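Local atomic coordinates of ileal bile acid-binding protein (Danio rerio, PDB entry 3ELX), a protein that binds the bile acid cholate and, as a member of the fatty-acid binding protein family, probably carries bile acids within the cell. Residues A[96-99]-A[100-103]. Sequence-based numbering, arbitrary orientation.
Sequences ISFP and KYQQ
Phe-98 lays its CB over the centre of the Tyr-101 ring, 4.1 Å from the centroid and 7° off the normal, a CH-pi contact. The ring planes are tilted 26° to each other and strongly offset, centroids 4.9 Å apart, with little face shared; the closest approach of the rings is Phe-98 CD2 to Tyr-101 CE1, 3.5 Å. Tyr-101 reaches this place because its CG stands between backbone N and carbonyl carbon (chi1 57°), which brings its OH over the centre of one face of the Phe-98 ring. Ile-96 CG2 covers the opposite face, offset toward the rim, and Gln-103 CB meets the edge in plane, 3.7 Å from Phe-98 CE2; the phenyl is thus held from three directions. Across the hairpin, Ile-96 and Gln-103 form an antiparallel hydrogen-bonded pair: Ile-96 N to Gln-103 O is 2.8 Å, and Gln-103 N to Ile-96 O 2.9 Å. The next pair, Ser-97 and Gln-102, is non-hydrogen-bonded in its backbone, but Gln-102 bends at its second torsion and gives an NE2 hydrogen to Ser-97 OG at 3.0 Å, the hydroxyl lying in the amide plane. With an alanine in place of Gln-102 the NE2 donor is gone, and the Ser-97 hydroxyl is likely to lose its cross-strand mate. The turn closes the beta hairpin of strands 93-97 and 102-108 in the ten-stranded beta-barrel of the fatty-acid binding protein fold. Tyr-101, which contacts cholate in a ligand-bound structure of this protein though none is bound here, sits near Val-78 and edge-to-face with Phe-21 of helix 18-24, while Ile-96 packs on Val-87 of strand 82-90 and Gln-103 OE1 hydrogen-bonds Ser-116 OG of strand 111-119.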
loop_
_atom_site.group_PDB
_atom_site.type_symbol
_atom_site.label_atom_id
_atom_site.label_comp_id
_atom_site.label_asym_id
_atom_site.label_seq_id
_atom_site.Cartn_x
_atom_site.Cartn_y
_atom_site.Cartn_z
ATOM N N ILE A 96 -5.927 -6.422 -1.258
ATOM C CA ILE A 96 -5.949 -5.948 -2.633
ATOM C C ILE A 96 -5.023 -6.861 -3.411
ATOM O O ILE A 96 -3.839 -6.996 -3.079
ATOM C CB ILE A 96 -5.449 -4.497 -2.771
ATOM C CG1 ILE A 96 -6.218 -3.572 -1.815
ATOM C CG2 ILE A 96 -5.568 -4.045 -4.232
ATOM C CD1 ILE A 96 -5.754 -2.114 -1.858
ATOM N N SER A 97 -5.582 -7.489 -4.435
ATOM C CA SER A 97 -4.824 -8.401 -5.266
ATOM C C SER A 97 -4.279 -7.626 -6.466
ATOM O O SER A 97 -4.921 -7.524 -7.521
ATOM C CB SER A 97 -5.693 -9.597 -5.679
ATOM O OG SER A 97 -6.200 -10.246 -4.515
ATOM N N PHE A 98 -3.086 -7.059 -6.296
ATOM C CA PHE A 98 -2.433 -6.339 -7.392
ATOM C C PHE A 98 -1.828 -7.295 -8.429
ATOM O O PHE A 98 -1.591 -8.469 -8.148
ATOM C CB PHE A 98 -1.307 -5.450 -6.856
ATOM C CG PHE A 98 -1.771 -4.192 -6.176
ATOM C CD1 PHE A 98 -2.066 -3.057 -6.916
ATOM C CD2 PHE A 98 -1.856 -4.128 -4.788
ATOM C CE1 PHE A 98 -2.471 -1.878 -6.282
ATOM C CE2 PHE A 98 -2.256 -2.956 -4.150
ATOM C CZ PHE A 98 -2.573 -1.834 -4.905
ATOM N N PRO A 99 -1.557 -6.793 -9.644
ATOM C CA PRO A 99 -0.887 -7.632 -10.632
ATOM C C PRO A 99 0.379 -8.343 -10.131
ATOM O O PRO A 99 0.542 -9.545 -10.369
ATOM C CB PRO A 99 -0.540 -6.632 -11.733
ATOM C CG PRO A 99 -1.707 -5.702 -11.707
ATOM C CD PRO A 99 -1.916 -5.479 -10.214
ATOM N N LYS A 100 1.236 -7.615 -9.423
ATOM C CA LYS A 100 2.576 -8.112 -9.071
ATOM C C LYS A 100 2.724 -8.648 -7.644
ATOM O O LYS A 100 3.748 -9.235 -7.307
ATOM C CB LYS A 100 3.625 -7.015 -9.319
ATOM C CG LYS A 100 4.058 -6.903 -10.785
ATOM C CD LYS A 100 5.428 -6.249 -10.930
ATOM C CE LYS A 100 5.317 -4.803 -11.391
ATOM N NZ LYS A 100 5.210 -4.720 -12.875
ATOM N N TYR A 101 1.720 -8.438 -6.801
ATOM C CA TYR A 101 1.837 -8.823 -5.390
ATOM C C TYR A 101 0.481 -8.766 -4.711
ATOM O O TYR A 101 -0.467 -8.182 -5.252
ATOM C CB TYR A 101 2.835 -7.918 -4.642
ATOM C CG TYR A 101 2.506 -6.437 -4.713
ATOM C CD1 TYR A 101 1.772 -5.816 -3.715
ATOM C CD2 TYR A 101 2.941 -5.661 -5.790
ATOM C CE1 TYR A 101 1.463 -4.449 -3.786
ATOM C CE2 TYR A 101 2.642 -4.305 -5.874
ATOM C CZ TYR A 101 1.908 -3.705 -4.868
ATOM O OH TYR A 101 1.622 -2.356 -4.960
ATOM N N GLN A 102 0.395 -9.396 -3.541
ATOM C CA GLN A 102 -0.788 -9.307 -2.690
ATOM C C GLN A 102 -0.547 -8.239 -1.649
ATOM O O GLN A 102 0.542 -8.177 -1.077
ATOM C CB GLN A 102 -1.031 -10.638 -1.976
ATOM C CG GLN A 102 -1.551 -11.720 -2.898
ATOM C CD GLN A 102 -2.845 -11.314 -3.577
ATOM O OE1 GLN A 102 -2.875 -11.084 -4.790
ATOM N NE2 GLN A 102 -3.916 -11.214 -2.798
ATOM N N GLN A 103 -1.548 -7.392 -1.419
ATOM C CA GLN A 103 -1.428 -6.326 -0.413
ATOM C C GLN A 103 -2.462 -6.537 0.672
ATOM O O GLN A 103 -3.636 -6.667 0.371
ATOM C CB GLN A 103 -1.699 -4.969 -1.059
ATOM C CG GLN A 103 -1.549 -3.809 -0.106
ATOM C CD GLN A 103 -0.113 -3.637 0.310
ATOM O OE1 GLN A 103 0.797 -3.915 -0.461
ATOM N NE2 GLN A 103 0.102 -3.210 1.548
#